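Local coordinates for structural polyprotein, VP1 (Israeli acute paralysis virus, PDB 5CDD) that probably serves as a structural subunit of the viral capsid, a jelly-roll protein that packs with further copies and other capsid chains in the pentamer, at residues R47-N52 against G74-S79; W53-N58 against L168-N173; Y94-T99 against Q178-A183; C108-F113 against P139-E144. One frame throughout, in Å; residues are numbered along the deposited sequence.

Contact 1: residues R47-N52 against G74-S79; sequences RTITDN and GRDYMS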
# COMPACT_ATOMS: atom_id res chain seq x y z
N ARG A 47 13.08 19.01 -31.39
CA ARG A 47 12.76 19.95 -32.46
C ARG A 47 13.35 19.41 -33.75
O ARG A 47 14.43 18.82 -33.75
CB ARG A 47 13.34 21.33 -32.15
CG ARG A 47 12.59 22.08 -31.05
CD ARG A 47 11.24 22.54 -31.54
NE ARG A 47 10.52 23.34 -30.55
CZ ARG A 47 9.86 22.84 -29.51
NH1 ARG A 47 9.82 21.53 -29.32
NH2 ARG A 47 9.23 23.65 -28.67
N THR A 48 12.64 19.59 -34.86
CA THR A 48 13.12 19.09 -36.14
C THR A 48 14.31 19.90 -36.65
O THR A 48 14.36 21.12 -36.47
CB THR A 48 12.01 19.12 -37.22
OG1 THR A 48 11.60 20.47 -37.46
CG2 THR A 48 10.81 18.30 -36.78
N ILE A 49 15.27 19.21 -37.26
CA ILE A 49 16.45 19.87 -37.81
C ILE A 49 16.43 19.72 -39.32
O ILE A 49 17.21 20.36 -40.02
CB ILE A 49 17.74 19.25 -37.25
CG1 ILE A 49 17.77 17.74 -37.51
CG2 ILE A 49 17.84 19.55 -35.77
CD1 ILE A 49 19.03 17.04 -37.01
N THR A 50 15.54 18.87 -39.81
CA THR A 50 15.38 18.63 -41.24
C THR A 50 14.08 17.89 -41.47
O THR A 50 13.84 16.83 -40.89
CB THR A 50 16.55 17.79 -41.82
OG1 THR A 50 16.35 17.63 -43.23
CG2 THR A 50 16.60 16.41 -41.18
N ASP A 51 13.22 18.45 -42.32
CA ASP A 51 11.95 17.81 -42.61
C ASP A 51 12.13 16.74 -43.68
O ASP A 51 11.16 16.11 -44.10
CB ASP A 51 10.93 18.85 -43.09
CG ASP A 51 10.63 19.91 -42.04
OD1 ASP A 51 10.02 19.57 -41.00
OD2 ASP A 51 11.01 21.08 -42.25
N ASN A 52 13.36 16.53 -44.12
CA ASN A 52 13.62 15.53 -45.14
C ASN A 52 15.09 15.16 -45.27
O ASN A 52 15.88 15.90 -45.85
CB ASN A 52 13.10 16.02 -46.49
CG ASN A 52 12.90 14.89 -47.48
OD1 ASN A 52 12.12 13.97 -47.23
ND2 ASN A 52 13.60 14.95 -48.60
N GLY A 74 21.46 27.04 -36.89
CA GLY A 74 20.84 27.69 -35.75
C GLY A 74 19.33 27.63 -35.81
O GLY A 74 18.65 28.51 -35.27
N ARG A 75 18.79 26.61 -36.46
CA ARG A 75 17.34 26.45 -36.57
C ARG A 75 16.73 25.86 -35.30
O ARG A 75 15.79 26.44 -34.75
CB ARG A 75 16.99 25.55 -37.76
CG ARG A 75 15.49 25.38 -37.95
CD ARG A 75 15.15 24.33 -39.00
NE ARG A 75 13.71 24.05 -39.03
CZ ARG A 75 13.15 23.09 -39.76
NH1 ARG A 75 13.89 22.31 -40.53
NH2 ARG A 75 11.83 22.91 -39.71
N ASP A 76 17.25 24.73 -34.84
CA ASP A 76 16.73 24.10 -33.63
C ASP A 76 17.37 24.69 -32.37
O ASP A 76 18.27 25.53 -32.46
CB ASP A 76 16.95 22.58 -33.66
CG ASP A 76 18.40 22.19 -33.44
OD1 ASP A 76 18.66 20.98 -33.24
OD2 ASP A 76 19.28 23.07 -33.46
N TYR A 77 16.91 24.25 -31.21
CA TYR A 77 17.44 24.76 -29.95
C TYR A 77 18.89 24.39 -29.68
O TYR A 77 19.66 25.23 -29.21
CB TYR A 77 16.57 24.29 -28.78
CG TYR A 77 15.15 24.82 -28.82
CD1 TYR A 77 14.89 26.13 -29.21
CD2 TYR A 77 14.07 24.01 -28.46
CE1 TYR A 77 13.59 26.63 -29.23
CE2 TYR A 77 12.77 24.51 -28.48
CZ TYR A 77 12.54 25.82 -28.86
OH TYR A 77 11.26 26.32 -28.89
N MET A 78 19.27 23.15 -29.96
CA MET A 78 20.64 22.73 -29.73
C MET A 78 21.62 23.59 -30.51
O MET A 78 22.66 24.00 -29.99
CB MET A 78 20.84 21.26 -30.09
CG MET A 78 20.29 20.31 -29.05
SD MET A 78 20.79 18.62 -29.35
CE MET A 78 22.45 18.65 -28.70
N SER A 79 21.28 23.88 -31.77
CA SER A 79 22.14 24.70 -32.61
C SER A 79 22.08 26.16 -32.20
O SER A 79 23.10 26.80 -31.96
CB SER A 79 21.72 24.56 -34.07
OG SER A 79 22.50 25.40 -34.90
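R47 and D76 bring the two backbones closest, with their CA atoms 5.9 Å apart, where strand 47-55 passes the start of helix 77-82. The strand turns corners at I49 and D51, and I49 and T50 together face V180 in a classic beta bulge.

R47 brings its guanidinium obliquely up to the ring of Y77. Y77 CE2 sits over one face of that group, offset toward its rim, and the two planes are 51° apart. R47 NE is 3.3 Å from Y77 CE2. A bend at chi2 (-71°) brings the arginine chain back to the ring. R47 NH2 adds a weak hydrogen bond of 3.4 Å to Y77 OH.

R75 is extended from CG to NE and reaches D51. Its NH2 makes a salt bridge to D51 OD2 at 3.2 Å, on the syn side of the carboxylate but tilted out of its plane. T48 OG1 lies over one face of the R75 guanidinium. R75 NE makes a salt bridge to D127 of a second subunit, another copy of this protein.

D76 CB packs 3.8 Å from I49 CG2, while D76 OD2 accepts from S79 N at 2.7 Å. Its OD1 holds R182 in a salt bridge. This is a helix N-cap whose aspartate also fastens the helix to the sheet of strands 47-55 and 176-184 in a viral jelly roll.

Contact 2: residues W53-N58 against L168-N173; sequences WILQAN and LMYFSN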
# COMPACT_ATOMS: atom_id res chain seq x y z
N TRP A 53 15.45 14.00 -44.73
CA TRP A 53 16.83 13.53 -44.80
C TRP A 53 16.89 12.35 -45.76
O TRP A 53 16.45 11.25 -45.43
CB TRP A 53 17.32 13.12 -43.42
CG TRP A 53 18.80 12.89 -43.35
CD1 TRP A 53 19.77 13.60 -44.00
CD2 TRP A 53 19.49 11.92 -42.55
NE1 TRP A 53 21.01 13.14 -43.66
CE2 TRP A 53 20.87 12.11 -42.77
CE3 TRP A 53 19.07 10.91 -41.68
CZ2 TRP A 53 21.84 11.32 -42.13
CZ3 TRP A 53 20.04 10.13 -41.05
CH2 TRP A 53 21.41 10.34 -41.28
N ILE A 54 17.42 12.60 -46.95
CA ILE A 54 17.52 11.57 -47.98
C ILE A 54 18.78 10.72 -47.84
O ILE A 54 19.88 11.25 -47.70
CB ILE A 54 17.47 12.20 -49.38
CG1 ILE A 54 16.23 13.09 -49.49
CG2 ILE A 54 17.43 11.11 -50.44
CD1 ILE A 54 16.16 13.90 -50.77
N LEU A 55 18.60 9.41 -47.89
CA LEU A 55 19.70 8.47 -47.78
C LEU A 55 19.51 7.30 -48.73
O LEU A 55 18.39 6.96 -49.09
CB LEU A 55 19.80 7.93 -46.35
CG LEU A 55 20.16 8.92 -45.25
CD1 LEU A 55 20.23 8.18 -43.93
CD2 LEU A 55 21.50 9.57 -45.56
N GLN A 56 20.62 6.68 -49.13
CA GLN A 56 20.58 5.55 -50.03
C GLN A 56 20.58 4.25 -49.24
O GLN A 56 20.82 4.24 -48.04
CB GLN A 56 21.77 5.59 -50.98
CG GLN A 56 21.82 6.82 -51.86
CD GLN A 56 23.09 6.89 -52.67
OE1 GLN A 56 24.19 6.99 -52.12
NE2 GLN A 56 22.95 6.85 -54.00
N ALA A 57 20.32 3.14 -49.93
CA ALA A 57 20.28 1.83 -49.29
C ALA A 57 21.67 1.38 -48.85
O ALA A 57 22.68 1.88 -49.33
CB ALA A 57 19.67 0.81 -50.25
N ASN A 58 21.69 0.43 -47.92
CA ASN A 58 22.93 -0.14 -47.40
C ASN A 58 24.07 0.86 -47.22
O ASN A 58 25.23 0.53 -47.50
CB ASN A 58 23.41 -1.27 -48.30
CG ASN A 58 22.35 -2.33 -48.52
OD1 ASN A 58 21.24 -2.04 -48.95
ND2 ASN A 58 22.70 -3.58 -48.23
N LEU A 168 26.64 9.02 -33.34
CA LEU A 168 25.71 8.05 -33.90
C LEU A 168 25.98 7.73 -35.37
O LEU A 168 26.48 8.57 -36.12
CB LEU A 168 24.27 8.57 -33.77
CG LEU A 168 23.16 7.63 -34.24
CD1 LEU A 168 22.97 6.54 -33.21
CD2 LEU A 168 21.87 8.41 -34.43
N MET A 169 25.66 6.50 -35.77
CA MET A 169 25.83 6.07 -37.15
C MET A 169 24.51 5.45 -37.60
O MET A 169 24.01 4.52 -36.97
CB MET A 169 26.96 5.05 -37.27
CG MET A 169 27.18 4.59 -38.70
SD MET A 169 28.69 3.66 -38.89
CE MET A 169 28.17 2.03 -38.34
N TYR A 170 23.97 5.98 -38.69
CA TYR A 170 22.69 5.52 -39.22
C TYR A 170 22.83 4.48 -40.33
O TYR A 170 23.81 4.47 -41.06
CB TYR A 170 21.93 6.73 -39.75
CG TYR A 170 20.44 6.55 -39.83
CD1 TYR A 170 19.66 6.47 -38.68
CD2 TYR A 170 19.79 6.47 -41.07
CE1 TYR A 170 18.28 6.33 -38.75
CE2 TYR A 170 18.42 6.33 -41.15
CZ TYR A 170 17.67 6.26 -39.98
OH TYR A 170 16.30 6.12 -40.05
N PHE A 171 21.83 3.61 -40.45
CA PHE A 171 21.85 2.59 -41.49
C PHE A 171 20.47 2.02 -41.79
O PHE A 171 19.64 1.86 -40.90
CB PHE A 171 22.77 1.43 -41.09
CG PHE A 171 22.82 0.34 -42.11
CD1 PHE A 171 23.63 0.46 -43.24
CD2 PHE A 171 22.02 -0.79 -41.99
CE1 PHE A 171 23.63 -0.52 -44.23
CE2 PHE A 171 22.01 -1.78 -42.97
CZ PHE A 171 22.82 -1.64 -44.10
N SER A 172 20.24 1.71 -43.06
CA SER A 172 18.97 1.13 -43.50
C SER A 172 19.25 0.27 -44.72
O SER A 172 20.14 0.59 -45.51
CB SER A 172 17.96 2.23 -43.84
OG SER A 172 16.70 1.68 -44.21
N ASN A 173 18.49 -0.80 -44.89
CA ASN A 173 18.70 -1.67 -46.04
C ASN A 173 18.04 -1.14 -47.31
O ASN A 173 18.35 -1.59 -48.41
CB ASN A 173 18.21 -3.10 -45.74
CG ASN A 173 16.72 -3.16 -45.46
OD1 ASN A 173 16.11 -2.15 -45.12
ND2 ASN A 173 16.14 -4.34 -45.58
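W53 and Y170 meet between the two sheets of the jelly-roll sandwich. Strand 47-55 belongs to one sheet and strand 166-172 to the other. The touching parts of the two segments run 56° apart.

The apolar contacts lie deepest. W53 CZ3 sits over one face of the Y170 ring, displaced toward its rim and 3.7 Å from CD2. The six-membered ring of W53 and the Y170 ring have centroids 5.3 Å apart and planes at 50°, so the pair is oblique. The two side chains come from opposite sheets and overlap side by side, pointing past one another. L55 reaches the same tyrosine with one methyl branch: its CD1 is 3.4 Å from Y170 CD2. That CD1 also lies over a face of the W53 indole, so one methyl touches both rings. F96, on strand 87-98 of the same sheet as W53, also meets the Y170 ring.

Toward the surface the contact passes to the ends of the segments. F171 CE1 comes 3.3 Å from N58 CA, a touch of ring on backbone. A57 CB rests against the carbonyl O of N173. The N173 amide is held elsewhere, by T107 O and Y109 N.

The polar contacts across the pair are thin. N58 OD1 and N173 O are both acceptors and do not bond. The single hydrogen bond joins the backbones: N58 N gives a weak one to S172 O, 2.9 Å long and bent to 121° at the hydrogen.

Contact 3: residues Y94-T99 against Q178-A183; sequences YKFFNT and QIVARA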
# COMPACT_ATOMS: atom_id res chain seq x y z
N TYR A 94 18.02 11.27 -30.74
CA TYR A 94 17.53 11.50 -32.10
C TYR A 94 16.26 10.70 -32.37
O TYR A 94 16.07 9.61 -31.84
CB TYR A 94 18.58 11.09 -33.14
CG TYR A 94 19.90 11.81 -33.04
CD1 TYR A 94 20.91 11.37 -32.19
CD2 TYR A 94 20.15 12.95 -33.82
CE1 TYR A 94 22.14 12.03 -32.11
CE2 TYR A 94 21.37 13.62 -33.75
CZ TYR A 94 22.36 13.16 -32.89
OH TYR A 94 23.56 13.82 -32.83
N LYS A 95 15.39 11.26 -33.19
CA LYS A 95 14.15 10.60 -33.57
C LYS A 95 14.00 10.73 -35.08
O LYS A 95 14.03 11.85 -35.61
CB LYS A 95 12.94 11.22 -32.87
CG LYS A 95 12.94 11.08 -31.36
CD LYS A 95 11.56 11.35 -30.78
CE LYS A 95 11.61 11.47 -29.27
NZ LYS A 95 12.31 10.31 -28.63
N PHE A 96 13.87 9.61 -35.76
CA PHE A 96 13.72 9.62 -37.21
C PHE A 96 12.31 9.17 -37.59
O PHE A 96 11.96 8.00 -37.44
CB PHE A 96 14.75 8.69 -37.86
CG PHE A 96 16.16 8.97 -37.43
CD1 PHE A 96 16.65 8.47 -36.23
CD2 PHE A 96 17.01 9.74 -38.23
CE1 PHE A 96 17.96 8.73 -35.82
CE2 PHE A 96 18.32 10.01 -37.83
CZ PHE A 96 18.80 9.50 -36.62
N PHE A 97 11.51 10.12 -38.07
CA PHE A 97 10.15 9.81 -38.49
C PHE A 97 10.17 9.44 -39.97
O PHE A 97 10.33 10.29 -40.83
CB PHE A 97 9.23 11.01 -38.27
CG PHE A 97 9.20 11.51 -36.85
CD1 PHE A 97 10.25 12.26 -36.34
CD2 PHE A 97 8.12 11.22 -36.03
CE1 PHE A 97 10.22 12.72 -35.02
CE2 PHE A 97 8.08 11.67 -34.71
CZ PHE A 97 9.13 12.42 -34.21
N ASN A 98 10.01 8.15 -40.24
CA ASN A 98 10.01 7.64 -41.60
C ASN A 98 8.94 8.27 -42.48
O ASN A 98 7.80 8.43 -42.06
CB ASN A 98 9.83 6.12 -41.57
CG ASN A 98 9.67 5.53 -42.96
OD1 ASN A 98 10.59 5.59 -43.78
ND2 ASN A 98 8.50 4.96 -43.23
N THR A 99 9.32 8.62 -43.70
CA THR A 99 8.38 9.21 -44.66
C THR A 99 8.58 8.50 -46.00
O THR A 99 8.09 8.95 -47.04
CB THR A 99 8.63 10.72 -44.86
OG1 THR A 99 9.91 10.94 -45.45
CG2 THR A 99 8.56 11.44 -43.52
N GLN A 178 13.50 10.61 -44.12
CA GLN A 178 12.81 10.84 -42.86
C GLN A 178 12.94 12.24 -42.30
O GLN A 178 13.81 13.02 -42.69
CB GLN A 178 13.31 9.85 -41.80
CG GLN A 178 13.78 8.51 -42.35
CD GLN A 178 15.26 8.50 -42.69
OE1 GLN A 178 15.78 9.43 -43.30
NE2 GLN A 178 15.93 7.43 -42.30
N ILE A 179 12.04 12.55 -41.37
CA ILE A 179 12.05 13.83 -40.68
C ILE A 179 12.92 13.59 -39.46
O ILE A 179 12.64 12.69 -38.66
CB ILE A 179 10.64 14.24 -40.22
CG1 ILE A 179 9.69 14.32 -41.42
CG2 ILE A 179 10.70 15.58 -39.50
CD1 ILE A 179 8.25 14.57 -41.06
N VAL A 180 13.98 14.37 -39.31
CA VAL A 180 14.88 14.19 -38.18
C VAL A 180 14.70 15.26 -37.11
O VAL A 180 14.73 16.46 -37.40
CB VAL A 180 16.35 14.19 -38.65
CG1 VAL A 180 17.27 13.85 -37.49
CG2 VAL A 180 16.53 13.18 -39.78
N ALA A 181 14.51 14.81 -35.88
CA ALA A 181 14.34 15.70 -34.74
C ALA A 181 15.33 15.25 -33.67
O ALA A 181 15.49 14.06 -33.43
CB ALA A 181 12.92 15.62 -34.21
N ARG A 182 15.99 16.21 -33.01
CA ARG A 182 16.95 15.86 -31.98
C ARG A 182 16.78 16.65 -30.69
O ARG A 182 15.96 17.57 -30.60
CB ARG A 182 18.38 16.06 -32.49
CG ARG A 182 18.73 17.51 -32.75
CD ARG A 182 20.21 17.67 -33.07
NE ARG A 182 20.54 19.06 -33.38
CZ ARG A 182 21.76 19.49 -33.68
NH1 ARG A 182 22.78 18.64 -33.70
NH2 ARG A 182 21.96 20.77 -33.95
N ALA A 183 17.59 16.28 -29.70
CA ALA A 183 17.60 16.91 -28.39
C ALA A 183 18.75 16.25 -27.64
O ALA A 183 19.34 15.29 -28.13
CB ALA A 183 16.29 16.66 -27.67
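An antiparallel pair of neighbouring strands makes this contact, running from Y94 opposite R182 to N98 opposite Q178. The strand axes come within 4.4 Å and their directions differ by 160°.

Four backbone hydrogen bonds join the strands. K95 and A181 form one hydrogen-bonded pair: K95 N gives to A181 O at 2.8 Å, and A181 N returns to K95 O at 3.0 Å. F97 and I179 form the next, with F97 N to I179 O and I179 N to F97 O both at 2.9 Å. Between them F96 faces V180 as a non-hydrogen-bonded pair.

These are inner strands of one sheet of the capsid jelly roll, the sheet known as BIDG. On the face turned to the sandwich interior, F96 lies alongside V180, with CD2 3.8 Å from V180 CG2. Y94 and R182 also point the same way there, and Y94 CD2 packs on R182 CB. R182 NH2 makes a salt bridge to D71.

F97 and I179 occupy the opposite face with K95 and A181. F97 CG sits beside the backbone N that binds I179 O (chi1 -57°), which brings the ring edge to I179 O and A181 CB. The T99 side chain crosses that of I179 at about a right angle, with T99 CG2 3.7 Å from I179 CG1. The K95 ammonium turns away from A181 to salt bridges with E142 and with D27 of another chain, a Structural polyprotein chain.

Contact 4: residues C108-F113 against P139-E144; sequences CYIRSF and PVHEVE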
# COMPACT_ATOMS: atom_id res chain seq x y z
N CYS A 108 11.78 -3.26 -44.91
CA CYS A 108 12.62 -2.14 -44.50
C CYS A 108 12.85 -2.10 -43.00
O CYS A 108 11.92 -2.21 -42.21
CB CYS A 108 11.98 -0.83 -44.96
SG CYS A 108 12.86 0.64 -44.40
N TYR A 109 14.12 -1.94 -42.61
CA TYR A 109 14.47 -1.85 -41.21
C TYR A 109 15.55 -0.79 -41.02
O TYR A 109 16.31 -0.49 -41.94
CB TYR A 109 14.96 -3.21 -40.69
CG TYR A 109 16.29 -3.68 -41.24
CD1 TYR A 109 17.49 -3.12 -40.80
CD2 TYR A 109 16.34 -4.69 -42.20
CE1 TYR A 109 18.71 -3.56 -41.30
CE2 TYR A 109 17.56 -5.13 -42.72
CZ TYR A 109 18.74 -4.56 -42.26
OH TYR A 109 19.95 -4.99 -42.76
N ILE A 110 15.60 -0.21 -39.82
CA ILE A 110 16.56 0.83 -39.50
C ILE A 110 17.48 0.39 -38.37
O ILE A 110 17.02 -0.03 -37.31
CB ILE A 110 15.86 2.13 -39.07
CG1 ILE A 110 14.81 2.54 -40.12
CG2 ILE A 110 16.88 3.23 -38.86
CD1 ILE A 110 15.38 2.90 -41.47
N ARG A 111 18.79 0.50 -38.59
CA ARG A 111 19.79 0.13 -37.60
C ARG A 111 20.61 1.36 -37.23
O ARG A 111 20.95 2.17 -38.09
CB ARG A 111 20.74 -0.94 -38.15
CG ARG A 111 20.10 -2.28 -38.47
CD ARG A 111 19.95 -3.15 -37.23
NE ARG A 111 21.23 -3.59 -36.67
CZ ARG A 111 22.08 -4.42 -37.28
NH1 ARG A 111 21.79 -4.91 -38.48
NH2 ARG A 111 23.20 -4.78 -36.67
N SER A 112 20.93 1.51 -35.95
CA SER A 112 21.74 2.63 -35.49
C SER A 112 22.85 2.10 -34.60
O SER A 112 22.62 1.24 -33.75
CB SER A 112 20.88 3.65 -34.74
OG SER A 112 20.20 3.06 -33.65
N PHE A 113 24.06 2.61 -34.80
CA PHE A 113 25.22 2.18 -34.03
C PHE A 113 25.95 3.38 -33.44
O PHE A 113 25.54 4.53 -33.62
CB PHE A 113 26.20 1.43 -34.93
CG PHE A 113 25.58 0.33 -35.74
CD1 PHE A 113 25.49 -0.96 -35.24
CD2 PHE A 113 25.08 0.60 -37.01
CE1 PHE A 113 24.92 -1.98 -36.00
CE2 PHE A 113 24.50 -0.41 -37.78
CZ PHE A 113 24.42 -1.71 -37.27
N PRO A 139 7.08 3.69 -37.33
CA PRO A 139 7.57 4.82 -38.12
C PRO A 139 8.65 5.66 -37.45
O PRO A 139 9.41 6.35 -38.14
CB PRO A 139 6.30 5.64 -38.37
CG PRO A 139 5.22 4.61 -38.34
CD PRO A 139 5.62 3.77 -37.16
N VAL A 140 8.72 5.61 -36.13
CA VAL A 140 9.70 6.41 -35.39
C VAL A 140 10.85 5.62 -34.78
O VAL A 140 10.63 4.71 -33.98
CB VAL A 140 9.00 7.21 -34.26
CG1 VAL A 140 9.98 8.20 -33.64
CG2 VAL A 140 7.78 7.92 -34.80
N HIS A 141 12.07 5.98 -35.16
CA HIS A 141 13.27 5.32 -34.66
C HIS A 141 13.91 6.25 -33.64
O HIS A 141 14.54 7.25 -33.99
CB HIS A 141 14.23 5.05 -35.83
CG HIS A 141 15.42 4.22 -35.46
ND1 HIS A 141 16.56 4.75 -34.90
CD2 HIS A 141 15.66 2.89 -35.59
CE1 HIS A 141 17.44 3.79 -34.70
NE2 HIS A 141 16.92 2.65 -35.11
N GLU A 142 13.73 5.91 -32.36
CA GLU A 142 14.26 6.71 -31.26
C GLU A 142 15.49 6.05 -30.64
O GLU A 142 15.43 4.92 -30.17
CB GLU A 142 13.17 6.90 -30.20
CG GLU A 142 11.99 7.73 -30.69
CD GLU A 142 10.77 7.59 -29.81
OE1 GLU A 142 10.02 6.60 -29.98
OE2 GLU A 142 10.55 8.45 -28.93
N VAL A 143 16.61 6.78 -30.63
CA VAL A 143 17.85 6.26 -30.08
C VAL A 143 18.64 7.33 -29.31
O VAL A 143 18.55 8.52 -29.61
CB VAL A 143 18.74 5.68 -31.22
CG1 VAL A 143 19.10 6.78 -32.20
CG2 VAL A 143 19.98 5.03 -30.65
N GLU A 144 19.40 6.89 -28.31
CA GLU A 144 20.19 7.81 -27.50
C GLU A 144 21.67 7.47 -27.52
O GLU A 144 22.05 6.30 -27.46
CB GLU A 144 19.70 7.79 -26.06
CG GLU A 144 20.37 8.81 -25.16
CD GLU A 144 20.03 8.61 -23.70
OE1 GLU A 144 18.84 8.38 -23.40
OE2 GLU A 144 20.95 8.70 -22.86
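The imidazole of H141 meets I110 with a face and S112 with an edge. The methyl CG2 of I110 lies over the face, offset toward the rim, and S112 OG is near the ring plane. I110 CG2 stands 3.8 Å from the centroid of the H141 ring and 22° off its normal, a CH-pi contact. The ring of H131 also meets this imidazole.

The contact bridges the two sheets of the jelly-roll sandwich. Strand 110-116 belongs to one sheet and strand 140-145 to the other. The short strand segments run in nearly the same direction, 8° apart, with axes 8.8 Å from each other. That spacing is too wide for backbone pairing, and no clear hydrogen bond crosses, so side chains carry the contact.

H141 does most of the reaching. Its CG is anti to the backbone N (chi1 -172°), which sends the ring across toward the other strand. I110 meets the CD2 side of the ring, and its CB is 3.6 Å from H141 CD2. S112 meets the far corner, where its CB lies 3.4 Å from H141 CE1.

V143, two residues further along, points to the same side as H141. With E144 it also pairs in a parallel ladder with a strand of a Structural polyprotein chain, so this sheet continues across that interface. Between the sheets, the CG2 methyl of V143 approaches S112 OG to 3.6 Å.

Of the contact segments, those on strand 47-55 come first, and the strand serves two contacts. Its first half closes a short loop with 74-79 in contact 1. Its second half waits for 168-173 in contact 2, so contacts 1 and 2 cross. Strand 87-98 follows and meets 178-183 in contact 3, which also crosses contact 2. Contact 4, 108-113 with 139-144, nests inside the loops closed by both contacts 2 and 3. Contact 3 builds one sheet from within, and contact 1 brings helix 77-82 against strand 47-55 of that sheet. Contacts 2 and 4 join that sheet to the second one, where their strands 166-172 and 110-116 are neighbours.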